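Local structure of phage-related protein (Bacillus cereus, 4JG2) at residues 108-113 against 126-131; 46-51 against 192-197; 157-162 against 183-188. The protein is of unknown function but probably binds single-stranded DNA, like the Enc34 phage protein it resembles. All blocks are in the same frame, centred on the assembly; numbering follows the deposited sequence.

Interaction 1 of 3, residues 108-113 against 126-131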
ATOM      1  N   LEU A 108       8.377   9.871  -3.681  1.00 11.61           N
ATOM      2  CA  LEU A 108       8.537   8.447  -3.842  1.00 11.91           C
ATOM      3  C   LEU A 108       7.828   7.690  -2.725  1.00 10.54           C
ATOM      4  O   LEU A 108       7.720   8.201  -1.619  1.00 11.75           O
ATOM      5  CB  LEU A 108      10.018   8.078  -3.866  1.00 14.63           C
ATOM      6  CG  LEU A 108      10.873   8.702  -4.940  1.00 15.94           C
ATOM      7  CD1 LEU A 108      12.331   8.318  -4.691  1.00 23.33           C
ATOM      8  CD2 LEU A 108      10.419   8.294  -6.311  1.00 19.46           C
ATOM      9  N   PRO A 109       7.289   6.496  -2.992  1.00  9.68           N
ATOM     10  CA  PRO A 109       6.374   5.844  -2.051  1.00  8.88           C
ATOM     11  C   PRO A 109       6.962   5.020  -0.918  1.00  8.64           C
ATOM     12  O   PRO A 109       6.307   4.806   0.095  1.00  9.82           O
ATOM     13  CB  PRO A 109       5.482   4.977  -2.970  1.00  9.18           C
ATOM     14  CG  PRO A 109       6.447   4.588  -4.060  1.00  9.82           C
ATOM     15  CD  PRO A 109       7.217   5.869  -4.318  1.00  9.35           C
ATOM     16  N   LEU A 110       8.202   4.514  -1.085  1.00  8.84           N
ATOM     17  CA  LEU A 110       8.773   3.670   0.006  1.00  8.48           C
ATOM     18  C   LEU A 110       9.355   4.571   1.071  1.00  9.00           C
ATOM     19  O   LEU A 110      10.418   5.173   0.886  1.00 11.75           O
ATOM     20  CB  LEU A 110       9.803   2.723  -0.565  1.00  9.85           C
ATOM     21  CG  LEU A 110      10.299   1.685   0.416  1.00 10.47           C
ATOM     22  CD1 LEU A 110       9.262   0.605   0.666  1.00 12.42           C
ATOM     23  CD2 LEU A 110      11.586   1.080  -0.089  1.00 15.68           C
ATOM     24  N   ARG A 111       8.677   4.675   2.206  1.00  7.98           N
ATOM     25  CA  ARG A 111       9.033   5.581   3.300  1.00  8.16           C
ATOM     26  C   ARG A 111       9.702   4.811   4.417  1.00  7.60           C
ATOM     27  O   ARG A 111       9.518   3.607   4.574  1.00  8.60           O
ATOM     28  CB  ARG A 111       7.753   6.257   3.808  1.00  9.04           C
ATOM     29  CG  ARG A 111       6.875   6.895   2.764  1.00 11.16           C
ATOM     30  CD  ARG A 111       7.608   7.714   1.765  1.00 13.98           C
ATOM     31  NE  ARG A 111       8.359   8.789   2.361  1.00 16.93           N
ATOM     32  CZ  ARG A 111       8.912   9.779   1.687  1.00 21.60           C
ATOM     33  NH1 ARG A 111       8.770   9.826   0.366  1.00 29.21           N
ATOM     34  NH2 ARG A 111       9.552  10.714   2.312  1.00 25.78           N
ATOM     35  N   ASP A 112      10.498   5.504   5.235  1.00  8.82           N
ATOM     36  CA  ASP A 112      11.326   4.887   6.240  1.00  7.98           C
ATOM     37  C   ASP A 112      10.661   5.038   7.621  1.00  8.58           C
ATOM     38  O   ASP A 112      10.642   6.137   8.177  1.00  9.75           O
ATOM     39  CB  ASP A 112      12.720   5.522   6.224  1.00  9.93           C
ATOM     40  CG  ASP A 112      13.730   4.786   7.070  1.00 11.74           C
ATOM     41  OD1 ASP A 112      13.328   4.168   8.054  1.00 11.60           O
ATOM     42  OD2 ASP A 112      14.939   4.902   6.840  1.00 16.93           O
ATOM     43  N   GLY A 113      10.149   3.943   8.183  1.00  8.11           N
ATOM     44  CA  GLY A 113       9.491   3.964   9.471  1.00  8.70           C
ATOM     45  C   GLY A 113      10.352   4.310  10.646  1.00  9.63           C
ATOM     46  O   GLY A 113       9.842   4.764  11.641  1.00 12.58           O
ATOM     47  N   TYR A 126       9.996  -0.320   6.568  1.00  7.29           N
ATOM     48  CA  TYR A 126       9.602   0.669   5.576  1.00  7.12           C
ATOM     49  C   TYR A 126       8.051   0.664   5.576  1.00  7.34           C
ATOM     50  O   TYR A 126       7.410  -0.277   6.076  1.00  8.16           O
ATOM     51  CB  TYR A 126      10.092   0.327   4.185  1.00  7.77           C
ATOM     52  CG  TYR A 126      11.613   0.449   4.027  1.00  9.15           C
ATOM     53  CD1 TYR A 126      12.200   1.706   3.905  1.00 11.04           C
ATOM     54  CD2 TYR A 126      12.427  -0.653   3.946  1.00 10.79           C
ATOM     55  CE1 TYR A 126      13.545   1.882   3.723  1.00 13.02           C
ATOM     56  CE2 TYR A 126      13.791  -0.531   3.770  1.00 12.78           C
ATOM     57  CZ  TYR A 126      14.348   0.747   3.674  1.00 15.65           C
ATOM     58  OH  TYR A 126      15.711   0.884   3.486  1.00 21.15           O
ATOM     59  N   PHE A 127       7.446   1.668   4.966  1.00  7.71           N
ATOM     60  CA  PHE A 127       6.017   1.688   4.809  1.00  7.90           C
ATOM     61  C   PHE A 127       5.642   2.310   3.501  1.00  7.79           C
ATOM     62  O   PHE A 127       6.328   3.205   2.967  1.00  8.05           O
ATOM     63  CB  PHE A 127       5.286   2.394   6.006  1.00 10.07           C
ATOM     64  CG  PHE A 127       5.523   3.854   6.185  1.00  9.09           C
ATOM     65  CD1 PHE A 127       4.617   4.820   5.732  1.00 11.10           C
ATOM     66  CD2 PHE A 127       6.656   4.293   6.852  1.00  9.30           C
ATOM     67  CE1 PHE A 127       4.816   6.136   6.011  1.00 12.23           C
ATOM     68  CE2 PHE A 127       6.830   5.649   7.111  1.00  9.99           C
ATOM     69  CZ  PHE A 127       5.915   6.589   6.676  1.00 11.15           C
ATOM     70  N   VAL A 128       4.471   1.907   2.995  0.50  7.47           N
ATOM     71  CA  VAL A 128       3.898   2.503   1.793  0.50  8.36           C
ATOM     72  C   VAL A 128       2.430   2.819   2.161  0.50  6.91           C
ATOM     73  O   VAL A 128       1.792   2.055   2.891  0.50  7.84           O
ATOM     74  CB  VAL A 128       3.993   1.571   0.565  0.50 12.96           C
ATOM     75  CG1 VAL A 128       5.385   0.953   0.454  0.50 10.76           C
ATOM     76  CG2 VAL A 128       2.989   0.466   0.596  0.50 15.12           C
ATOM     77  N   ASN A 129       1.985   3.996   1.733  1.00  7.22           N
ATOM     78  CA  ASN A 129       0.616   4.435   1.870  1.00  7.45           C
ATOM     79  C   ASN A 129      -0.106   4.070   0.559  1.00  9.01           C
ATOM     80  O   ASN A 129       0.103   4.761  -0.449  1.00 13.79           O
ATOM     81  CB  ASN A 129       0.528   5.889   2.198  1.00  9.44           C
ATOM     82  CG  ASN A 129       1.110   6.219   3.560  1.00 12.05           C
ATOM     83  OD1 ASN A 129       1.109   5.412   4.485  1.00 17.17           O
ATOM     84  ND2 ASN A 129       1.645   7.396   3.651  1.00 19.22           N
ATOM     85  N   ALA A 130      -0.901   3.038   0.562  1.00  7.31           N
ATOM     86  CA  ALA A 130      -1.605   2.564  -0.601  1.00  7.52           C
ATOM     87  C   ALA A 130      -3.086   2.974  -0.539  1.00  6.58           C
ATOM     88  O   ALA A 130      -3.685   2.957   0.529  1.00  8.20           O
ATOM     89  CB  ALA A 130      -1.509   1.052  -0.749  1.00  9.10           C
ATOM     90  N   ASN A 131      -3.676   3.337  -1.670  1.00  6.62           N
ATOM     91  CA  ASN A 131      -5.111   3.726  -1.658  1.00  5.89           C
ATOM     92  C   ASN A 131      -5.770   3.387  -2.973  1.00  6.04           C
ATOM     93  O   ASN A 131      -5.098   3.100  -4.006  1.00  7.44           O
ATOM     94  CB  ASN A 131      -5.254   5.180  -1.230  1.00  7.03           C
ATOM     95  CG  ASN A 131      -4.680   6.178  -2.215  1.00  8.12           C
ATOM     96  OD1 ASN A 131      -4.922   6.081  -3.417  1.00  8.78           O
ATOM     97  ND2 ASN A 131      -3.909   7.119  -1.692  1.00 12.44           N
TER
HETATM   98  O   HOH W   1       3.835   5.849   0.463  1.00 11.30           O
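Arg111 and Phe127 form an antiparallel hydrogen-bonded pair, closed by Arg111 N to Phe127 O and Phe127 N to Arg111 O, both 2.9 Å. Next to it, Asp112 and Tyr126 form a non-hydrogen-bonded pair, with their CA atoms 4.6 Å apart. Proline has no N-H to offer such a pairing, but its carbonyl is still used: a water donates to Pro109 O and accepts from Asn129 N, bridging the two chains where direct pairing has ended.

The side chains divide between the faces of the sheet. On one, Arg111 CB sits over the centre of the Phe127 ring, 3.5 Å from the centroid, a CH-pi contact. Phe127 CG lies between its backbone N and carbonyl carbon (chi1 66°), which brings the ring across to the neighbouring strand, with Gly113 N at its edge. Arginine suits this place because its aliphatic root can cover an aromatic ring while its polar end turns elsewhere: bends at chi2 and chi3 fold the chain back, and NH1 donates to Leu108 O at 2.8 Å, in the guanidinium plane.

On the Tyr126 side, Leu110 uses both of its methyl groups. CD2 lies over the tyrosine face, 4.2 Å from the ring centroid, whereas CD1 packs against Tyr126 CB at 3.6 Å. The fork of leucine thus straddles the ring face and the CB of Tyr126.

Arg111 NH2 forms a salt bridge with Glu116, and Asp112 OD1 one with Lys72. Strand 111-112 is an edge strand of an antiparallel four-stranded sheet, and strand 125-132 lies between it and strand 63-71. Helix 75-96 packs against Leu110 and Tyr126, while Val128 reaches strand 157-169 of the other sheet.

Interaction 2 of 3, residues 46-51 against 192-197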
ATOM      1  N   LEU A  46      -0.423  -4.493   8.763  1.00  7.09           N
ATOM      2  CA  LEU A  46      -1.327  -3.421   8.331  1.00  6.80           C
ATOM      3  C   LEU A  46      -1.437  -2.377   9.410  1.00  7.48           C
ATOM      4  O   LEU A  46      -1.716  -2.677  10.597  1.00  9.78           O
ATOM      5  CB  LEU A  46      -2.715  -3.998   8.024  1.00  7.28           C
ATOM      6  CG  LEU A  46      -2.755  -5.178   7.074  1.00  7.96           C
ATOM      7  CD1 LEU A  46      -4.168  -5.548   6.753  1.00  9.77           C
ATOM      8  CD2 LEU A  46      -1.976  -4.918   5.795  1.00  8.74           C
ATOM      9  N   SER A  47      -1.300  -1.101   9.018  1.00  7.02           N
ATOM     10  CA  SER A  47      -1.509   0.038   9.887  1.00  7.54           C
ATOM     11  C   SER A  47      -2.582   0.931   9.254  1.00  7.40           C
ATOM     12  O   SER A  47      -2.641   1.072   8.021  1.00  7.77           O
ATOM     13  CB  SER A  47      -0.188   0.825  10.054  1.00  9.94           C
ATOM     14  OG  SER A  47      -0.318   2.116  10.580  1.00 12.06           O
ATOM     15  N   TYR A  48      -3.422   1.566  10.069  1.00  7.20           N
ATOM     16  CA  TYR A  48      -4.443   2.455   9.572  1.00  8.51           C
ATOM     17  C   TYR A  48      -5.248   1.758   8.476  1.00  8.20           C
ATOM     18  O   TYR A  48      -5.457   2.284   7.358  1.00  9.04           O
ATOM     19  CB  TYR A  48      -3.881   3.822   9.137  1.00  9.11           C
ATOM     20  CG  TYR A  48      -3.115   4.528  10.208  1.00  9.66           C
ATOM     21  CD1 TYR A  48      -3.671   4.809  11.429  1.00 11.02           C
ATOM     22  CD2 TYR A  48      -1.825   4.926   9.985  1.00 13.62           C
ATOM     23  CE1 TYR A  48      -2.961   5.520  12.386  1.00 13.02           C
ATOM     24  CE2 TYR A  48      -1.116   5.589  10.932  1.00 17.82           C
ATOM     25  CZ  TYR A  48      -1.700   5.906  12.133  1.00 14.96           C
ATOM     26  OH  TYR A  48      -1.020   6.570  13.150  1.00 26.32           O
ATOM     27  N   PHE A  49      -5.773   0.596   8.815  1.00  8.71           N
ATOM     28  CA  PHE A  49      -6.499  -0.191   7.857  1.00  8.05           C
ATOM     29  C   PHE A  49      -7.903   0.327   7.572  1.00  8.55           C
ATOM     30  O   PHE A  49      -8.775   0.326   8.434  1.00 10.74           O
ATOM     31  CB  PHE A  49      -6.570  -1.660   8.357  1.00  9.40           C
ATOM     32  CG  PHE A  49      -7.374  -2.534   7.503  1.00  8.91           C
ATOM     33  CD1 PHE A  49      -6.965  -2.959   6.284  1.00 12.02           C
ATOM     34  CD2 PHE A  49      -8.617  -2.883   7.964  1.00 13.09           C
ATOM     35  CE1 PHE A  49      -7.869  -3.844   5.539  1.00 14.50           C
ATOM     36  CE2 PHE A  49      -9.453  -3.625   7.291  1.00 17.47           C
ATOM     37  CZ  PHE A  49      -9.118  -4.145   6.123  1.00 13.27           C
ATOM     38  N   HIS A  50      -8.113   0.696   6.314  1.00  7.35           N
ATOM     39  CA  HIS A  50      -9.403   1.163   5.821  1.00  6.89           C
ATOM     40  C   HIS A  50      -9.724   0.406   4.547  1.00  6.99           C
ATOM     41  O   HIS A  50      -9.967   0.959   3.491  1.00  8.66           O
ATOM     42  CB  HIS A  50      -9.415   2.655   5.629  1.00  7.77           C
ATOM     43  CG  HIS A  50      -9.317   3.404   6.919  1.00  9.65           C
ATOM     44  ND1 HIS A  50     -10.310   3.405   7.854  1.00 12.93           N
ATOM     45  CD2 HIS A  50      -8.309   4.113   7.452  1.00 13.68           C
ATOM     46  CE1 HIS A  50      -9.925   4.094   8.909  1.00 15.27           C
ATOM     47  NE2 HIS A  50      -8.692   4.509   8.705  1.00 17.86           N
ATOM     48  N   GLY A  51      -9.784  -0.915   4.658  1.00  8.40           N
ATOM     49  CA  GLY A  51     -10.113  -1.792   3.556  1.00  8.12           C
ATOM     50  C   GLY A  51     -11.556  -2.238   3.482  1.00  8.05           C
ATOM     51  O   GLY A  51     -11.976  -2.638   2.429  1.00  9.65           O
ATOM     52  N   GLY A 192      -3.958   1.293  17.303  1.00 13.13           N
ATOM     53  CA  GLY A 192      -4.889   2.379  17.393  1.00 14.16           C
ATOM     54  C   GLY A 192      -5.013   3.167  16.093  1.00 12.11           C
ATOM     55  O   GLY A 192      -4.116   3.135  15.255  1.00 13.82           O
ATOM     56  N   GLY A 193      -6.116   3.884  15.881  1.00 13.78           N
ATOM     57  CA  GLY A 193      -6.327   4.633  14.659  1.00 14.50           C
ATOM     58  C   GLY A 193      -6.095   6.107  14.804  1.00 15.32           C
ATOM     59  O   GLY A 193      -5.629   6.582  15.833  1.00 17.97           O
ATOM     60  N   ARG A 194      -6.366   6.803  13.702  1.00 19.46           N
ATOM     61  CA  ARG A 194      -6.268   8.248  13.619  1.00 19.44           C
ATOM     62  C   ARG A 194      -7.322   8.895  14.524  1.00 23.13           C
ATOM     63  O   ARG A 194      -8.373   8.291  14.787  1.00 29.20           O
ATOM     64  CB  ARG A 194      -6.363   8.749  12.154  1.00 22.92           C
ATOM     65  CG  ARG A 194      -5.275   8.257  11.175  1.00 21.44           C
ATOM     66  CD  ARG A 194      -5.181   8.974   9.811  1.00 19.92           C
ATOM     67  NE  ARG A 194      -4.099   8.481   8.926  1.00 21.29           N
ATOM     68  CZ  ARG A 194      -4.198   7.490   8.051  1.00 19.29           C
ATOM     69  NH1 ARG A 194      -5.343   6.886   7.816  1.00 16.56           N
ATOM     70  NH2 ARG A 194      -3.148   7.187   7.323  1.00 21.74           N
ATOM     71  N   THR A 195      -7.083  10.128  14.963  1.00 20.27           N
ATOM     72  CA  THR A 195      -8.016  10.841  15.871  1.00 22.07           C
ATOM     73  C   THR A 195      -9.182  11.572  15.200  1.00 23.25           C
ATOM     74  O   THR A 195      -9.291  12.788  15.356  1.00 38.35           O
ATOM     75  CB  THR A 195      -7.257  11.822  16.777  1.00 31.62           C
ATOM     76  OG1 THR A 195      -6.626  12.794  15.990  1.00 37.09           O
ATOM     77  CG2 THR A 195      -6.201  11.152  17.523  1.00 30.17           C
ATOM     78  N   ASN A 196     -10.157  10.793  14.736  1.00 14.69           N
ATOM     79  CA  ASN A 196     -11.272  11.186  13.862  1.00 17.51           C
ATOM     80  C   ASN A 196     -12.671  11.200  14.482  1.00 13.12           C
ATOM     81  O   ASN A 196     -13.687  11.127  13.786  1.00 15.43           O
ATOM     82  CB  ASN A 196     -11.223  10.206  12.676  1.00 22.40           C
ATOM     83  CG  ASN A 196     -11.446   8.736  13.103  1.00 21.04           C
ATOM     84  OD1 ASN A 196     -11.855   8.451  14.254  1.00 26.07           O
ATOM     85  ND2 ASN A 196     -11.021   7.798  12.250  1.00 27.32           N
ATOM     86  N   ALA A 197     -12.745  11.378  15.781  1.00 11.98           N
ATOM     87  CA  ALA A 197     -14.058  11.395  16.472  1.00 11.41           C
ATOM     88  C   ALA A 197     -14.928  12.560  15.964  1.00 10.63           C
ATOM     89  O   ALA A 197     -16.152  12.462  16.011  1.00 11.66           O
ATOM     90  CB  ALA A 197     -13.928  11.455  17.964  1.00 13.39           C
TER
HETATM   91  O   HOH W   2      -5.174   4.514   5.871  1.00 12.47           O
HETATM   92  O   HOH W   3      -3.242   1.570  12.948  1.00 13.01           O
HETATM   93  O   HOH W   4      -7.506   5.077  11.545  1.00 27.00           O
HETATM   94  O   HOH W   5      -7.775   7.085   9.120  1.00 27.35           O
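The Tyr48 ring carries the guanidinium of Arg194 on one face, in an offset cation-pi stack: the centres are 4.3 Å apart and the planes 22° from parallel. NE lies above the middle of the ring, while the guanidinium is displaced toward the root of the tyrosine, so that NH1 is 3.6 Å from Tyr48 CB. At the edge of the same ring lies the backbone of Gly193. The guanidinium in turn has Tyr48 CG over one face and His50 at its edge, the imidazole being nearly coplanar with it and His50 CD2 4.1 Å from Arg194 NH1.

A long, flat-ended arginine is apt here, since its chain, extended from CG to NE, can run across the tyrosine, CG packing on the ring at 3.8 Å from Tyr48 CE1, and still offer NH1 to two waters. No direct hydrogen bond joins the two segments; water does that work. One water donates to Tyr48 O and accepts from Arg194 NH1 at 3.1 Å, in the guanidinium plane. Another accepts from Tyr48 N and donates to Gly192 O, and a third lies between His50 NE2 and Arg194 N. If His50 were protonated, its closeness to the arginine would probably be unfavourable.

This is a surface contact in which the loop following strand 175-186 leans on the corner of strand 45-50. Tyr48, with both backbone torsions positive (51° and 54°), sits at that corner. Tyr48 and His50 also rest on the adjoining strand 63-71, and Arg194 touches Ile57.

Interaction 3 of 3, residues 157-162 against 183-188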
ATOM      1  N   TYR A 157      -1.347  -9.226  10.168  1.00  7.35           N
ATOM      2  CA  TYR A 157      -0.370  -9.530   9.112  1.00  7.31           C
ATOM      3  C   TYR A 157      -1.100 -10.053   7.897  1.00  7.28           C
ATOM      4  O   TYR A 157      -1.962 -10.968   8.015  1.00  8.10           O
ATOM      5  CB  TYR A 157       0.670 -10.540   9.608  1.00  8.46           C
ATOM      6  CG  TYR A 157       1.491  -9.939  10.749  1.00  8.62           C
ATOM      7  CD1 TYR A 157       2.627  -9.237  10.526  1.00  9.45           C
ATOM      8  CD2 TYR A 157       1.097 -10.082  12.056  1.00  9.91           C
ATOM      9  CE1 TYR A 157       3.382  -8.667  11.516  1.00 10.95           C
ATOM     10  CE2 TYR A 157       1.830  -9.519  13.114  1.00 12.97           C
ATOM     11  CZ  TYR A 157       2.974  -8.819  12.823  1.00 13.17           C
ATOM     12  OH  TYR A 157       3.639  -8.200  13.824  1.00 18.42           O
ATOM     13  N   ALA A 158      -0.816  -9.488   6.720  1.00  7.22           N
ATOM     14  CA  ALA A 158      -1.499  -9.817   5.516  1.00  6.69           C
ATOM     15  C   ALA A 158      -0.619  -9.484   4.318  1.00  7.00           C
ATOM     16  O   ALA A 158       0.036  -8.426   4.324  1.00  8.20           O
ATOM     17  CB  ALA A 158      -2.793  -9.024   5.387  1.00  8.52           C
ATOM     18  N   ARG A 159      -0.663 -10.327   3.275  1.00  7.51           N
ATOM     19  CA  ARG A 159      -0.046  -9.939   1.999  1.00  6.98           C
ATOM     20  C   ARG A 159      -0.923  -8.859   1.338  1.00  7.48           C
ATOM     21  O   ARG A 159      -2.159  -8.948   1.404  1.00  7.74           O
ATOM     22  CB  ARG A 159       0.063 -11.119   1.010  1.00  7.73           C
ATOM     23  CG  ARG A 159       0.840 -12.336   1.565  1.00  8.85           C
ATOM     24  CD  ARG A 159       1.131 -13.362   0.459  1.00 11.85           C
ATOM     25  NE  ARG A 159       2.162 -12.778  -0.348  1.00 11.54           N
ATOM     26  CZ  ARG A 159       2.477 -13.133  -1.581  1.00 13.33           C
ATOM     27  NH1 ARG A 159       1.864 -14.136  -2.175  1.00 14.00           N
ATOM     28  NH2 ARG A 159       3.484 -12.475  -2.176  1.00 16.26           N
ATOM     29  N   VAL A 160      -0.298  -7.891   0.662  1.00  7.03           N
ATOM     30  CA  VAL A 160      -1.026  -6.837  -0.024  1.00  6.69           C
ATOM     31  C   VAL A 160      -0.511  -6.690  -1.441  1.00  6.91           C
ATOM     32  O   VAL A 160       0.712  -6.666  -1.644  1.00  7.68           O
ATOM     33  CB  VAL A 160      -0.911  -5.495   0.722  1.00  7.38           C
ATOM     34  CG1 VAL A 160      -1.786  -4.436   0.046  1.00  7.60           C
ATOM     35  CG2 VAL A 160      -1.273  -5.630   2.207  1.00  8.09           C
ATOM     36  N   SER A 161      -1.437  -6.601  -2.385  0.50  7.76           N
ATOM     37  CA  SER A 161      -1.091  -6.353  -3.763  0.50  8.56           C
ATOM     38  C   SER A 161      -1.025  -4.823  -3.940  0.50  7.57           C
ATOM     39  O   SER A 161      -1.895  -4.093  -3.470  0.50  8.16           O
ATOM     40  CB  SER A 161      -2.142  -6.958  -4.688  0.50 10.44           C
ATOM     41  OG  SER A 161      -1.765  -6.792  -6.031  0.50 17.35           O
ATOM     42  N   LEU A 162       0.046  -4.383  -4.572  1.00  8.98           N
ATOM     43  CA  LEU A 162       0.326  -2.995  -4.808  1.00  9.31           C
ATOM     44  C   LEU A 162       0.649  -2.708  -6.245  1.00  9.00           C
ATOM     45  O   LEU A 162       1.314  -3.520  -6.902  1.00 10.90           O
ATOM     46  CB  LEU A 162       1.588  -2.605  -3.996  1.00  9.97           C
ATOM     47  CG  LEU A 162       1.567  -2.846  -2.481  1.00 12.06           C
ATOM     48  CD1 LEU A 162       2.926  -2.473  -1.900  1.00 13.39           C
ATOM     49  CD2 LEU A 162       0.417  -2.126  -1.774  1.00 13.42           C
ATOM     50  N   GLN A 183      -4.616 -10.415   1.463  1.00  6.51           N
ATOM     51  CA  GLN A 183      -4.736 -11.796   1.900  1.00  6.91           C
ATOM     52  C   GLN A 183      -4.299 -11.862   3.389  1.00  7.19           C
ATOM     53  O   GLN A 183      -3.125 -11.755   3.700  1.00  7.52           O
ATOM     54  CB  GLN A 183      -3.866 -12.726   1.055  1.00  7.44           C
ATOM     55  CG  GLN A 183      -3.953 -14.174   1.527  1.00  7.72           C
ATOM     56  CD  GLN A 183      -3.165 -15.104   0.679  1.00  8.65           C
ATOM     57  OE1 GLN A 183      -2.033 -14.820   0.315  1.00  9.52           O
ATOM     58  NE2 GLN A 183      -3.766 -16.258   0.344  1.00  9.42           N
ATOM     59  N   LYS A 184      -5.277 -12.066   4.296  1.00  6.91           N
ATOM     60  CA  LYS A 184      -4.993 -12.228   5.698  1.00  8.19           C
ATOM     61  C   LYS A 184      -4.136 -13.466   5.965  1.00  7.79           C
ATOM     62  O   LYS A 184      -4.451 -14.532   5.491  1.00  9.65           O
ATOM     63  CB  LYS A 184      -6.318 -12.401   6.455  1.00  8.94           C
ATOM     64  CG  LYS A 184      -6.186 -12.812   7.912  1.00 11.09           C
ATOM     65  CD  LYS A 184      -5.638 -11.760   8.832  1.00 10.30           C
ATOM     66  CE  LYS A 184      -5.464 -12.262  10.263  1.00 11.08           C
ATOM     67  NZ  LYS A 184      -6.711 -12.634  10.951  1.00 11.70           N
ATOM     68  N   ILE A 185      -3.068 -13.291   6.758  1.00  8.13           N
ATOM     69  CA  ILE A 185      -2.166 -14.404   7.119  1.00  9.57           C
ATOM     70  C   ILE A 185      -2.234 -14.730   8.598  1.00  8.95           C
ATOM     71  O   ILE A 185      -2.474 -15.904   8.927  1.00 11.28           O
ATOM     72  CB  ILE A 185      -0.714 -14.089   6.725  1.00  9.86           C
ATOM     73  CG1 ILE A 185      -0.609 -13.848   5.222  1.00  9.32           C
ATOM     74  CG2 ILE A 185       0.194 -15.243   7.167  1.00 13.11           C
ATOM     75  CD1 ILE A 185      -0.958 -14.986   4.315  1.00 10.65           C
ATOM     76  N   ARG A 186      -2.066 -13.780   9.483  1.00  9.34           N
ATOM     77  CA  ARG A 186      -2.068 -14.083  10.935  1.00 10.56           C
ATOM     78  C   ARG A 186      -2.437 -12.869  11.739  1.00  9.53           C
ATOM     79  O   ARG A 186      -2.303 -11.726  11.290  1.00  9.60           O
ATOM     80  CB  ARG A 186      -0.781 -14.712  11.446  1.00 15.18           C
ATOM     81  CG  ARG A 186       0.368 -13.874  11.347  1.00 14.34           C
ATOM     82  CD  ARG A 186       1.647 -14.581  11.802  1.00 19.49           C
ATOM     83  NE  ARG A 186       2.789 -13.664  11.690  1.00 20.89           N
ATOM     84  CZ  ARG A 186       3.278 -12.897  12.676  1.00 26.40           C
ATOM     85  NH1 ARG A 186       2.779 -12.939  13.909  1.00 37.46           N
ATOM     86  NH2 ARG A 186       4.303 -12.105  12.417  1.00 40.32           N
ATOM     87  N   ASP A 187      -2.974 -13.120  12.914  1.00 10.73           N
ATOM     88  CA  ASP A 187      -3.357 -12.067  13.837  1.00 11.19           C
ATOM     89  C   ASP A 187      -2.121 -11.381  14.352  1.00 10.17           C
ATOM     90  O   ASP A 187      -1.037 -11.942  14.358  1.00 12.18           O
ATOM     91  CB  ASP A 187      -4.183 -12.643  15.021  1.00 12.14           C
ATOM     92  CG  ASP A 187      -5.539 -13.118  14.548  1.00 14.25           C
ATOM     93  OD1 ASP A 187      -5.994 -14.224  14.969  1.00 25.71           O
ATOM     94  OD2 ASP A 187      -6.175 -12.414  13.744  1.00 12.69           O
ATOM     95  N   GLY A 188      -2.319 -10.138  14.730  1.00 10.51           N
ATOM     96  CA  GLY A 188      -1.292  -9.349  15.426  1.00 10.66           C
ATOM     97  C   GLY A 188      -1.997  -8.471  16.451  1.00 11.09           C
ATOM     98  O   GLY A 188      -3.252  -8.345  16.432  1.00 11.27           O
TER
HETATM   99  O   HOH W   6      -0.262 -15.838  -1.489  1.00 15.09           O
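A classic beta bulge interrupts the antiparallel pairing of these two strands: Ile185 and Arg186 both face Tyr157. The carbonyl oxygen of Tyr157 accepts twice, from Ile185 N at 2.9 Å and from Arg186 N at 3.2 Å, while Tyr157 N donates to Arg186 O. Beyond the bulge regular pairing resumes, with Arg159 and Gln183 bonded in both directions. Between the bulge and that pair, Ala158 faces Lys184 with CA atoms only 4.2 Å apart; the small methyl suits so close a pair, its CB lying 3.2 Å from Gln183 O.

The extra residue carries Arg186 onto the same face as Tyr157. A chi1 of 64° turns Arg186 CG toward the partner strand, and the extended chain then lays the guanidinium flat on the phenol ring, planes 13° apart. NH2 stands over the ring centre, and CZ is 3.8 Å from the centroid. Asp187 O lies at the edge of the ring, and Gly188, without a side chain, passes close by, its CA 3.9 Å from Tyr157 CE2.

Arg159 and Gln183 run alongside each other in the same direction; a water accepts from Arg159 NH1 and donates to Gln183 OE1. Arg159 NE also bonds Thr40 O, and Gln183 NE2 bonds Asp140 O. Lys184 NZ, held by Glu151 O as well, forms a salt bridge with Asp187 OD2, which also bonds Tyr153 OH.

Chemically, the stack combines the cation's attraction for the pi cloud with flat packing, so that stacking rather than a hydrogen bond holds the guanidinium of Arg186 to Tyr157.

In the fold
Following the chain from the N terminus, residues 46-51 come first, and their partner 192-197 lies near the other end, so interaction 2 closes a loop that encloses both other contacts. Inside it the chain passes through helix 75-96, closes interaction 1 between 108-113 and 126-131, and only then opens interaction 3, which joins 157-162 to 183-188; these two are in series and do not cross. Interactions 1 and 2 reach the antiparallel sheet, interaction 3 the mixed one. The two sheets meet where Leu162 packs on Val128 and Ala130, and where Leu46 packs on Ala158 and Val160, so interaction 3 touches both of the others.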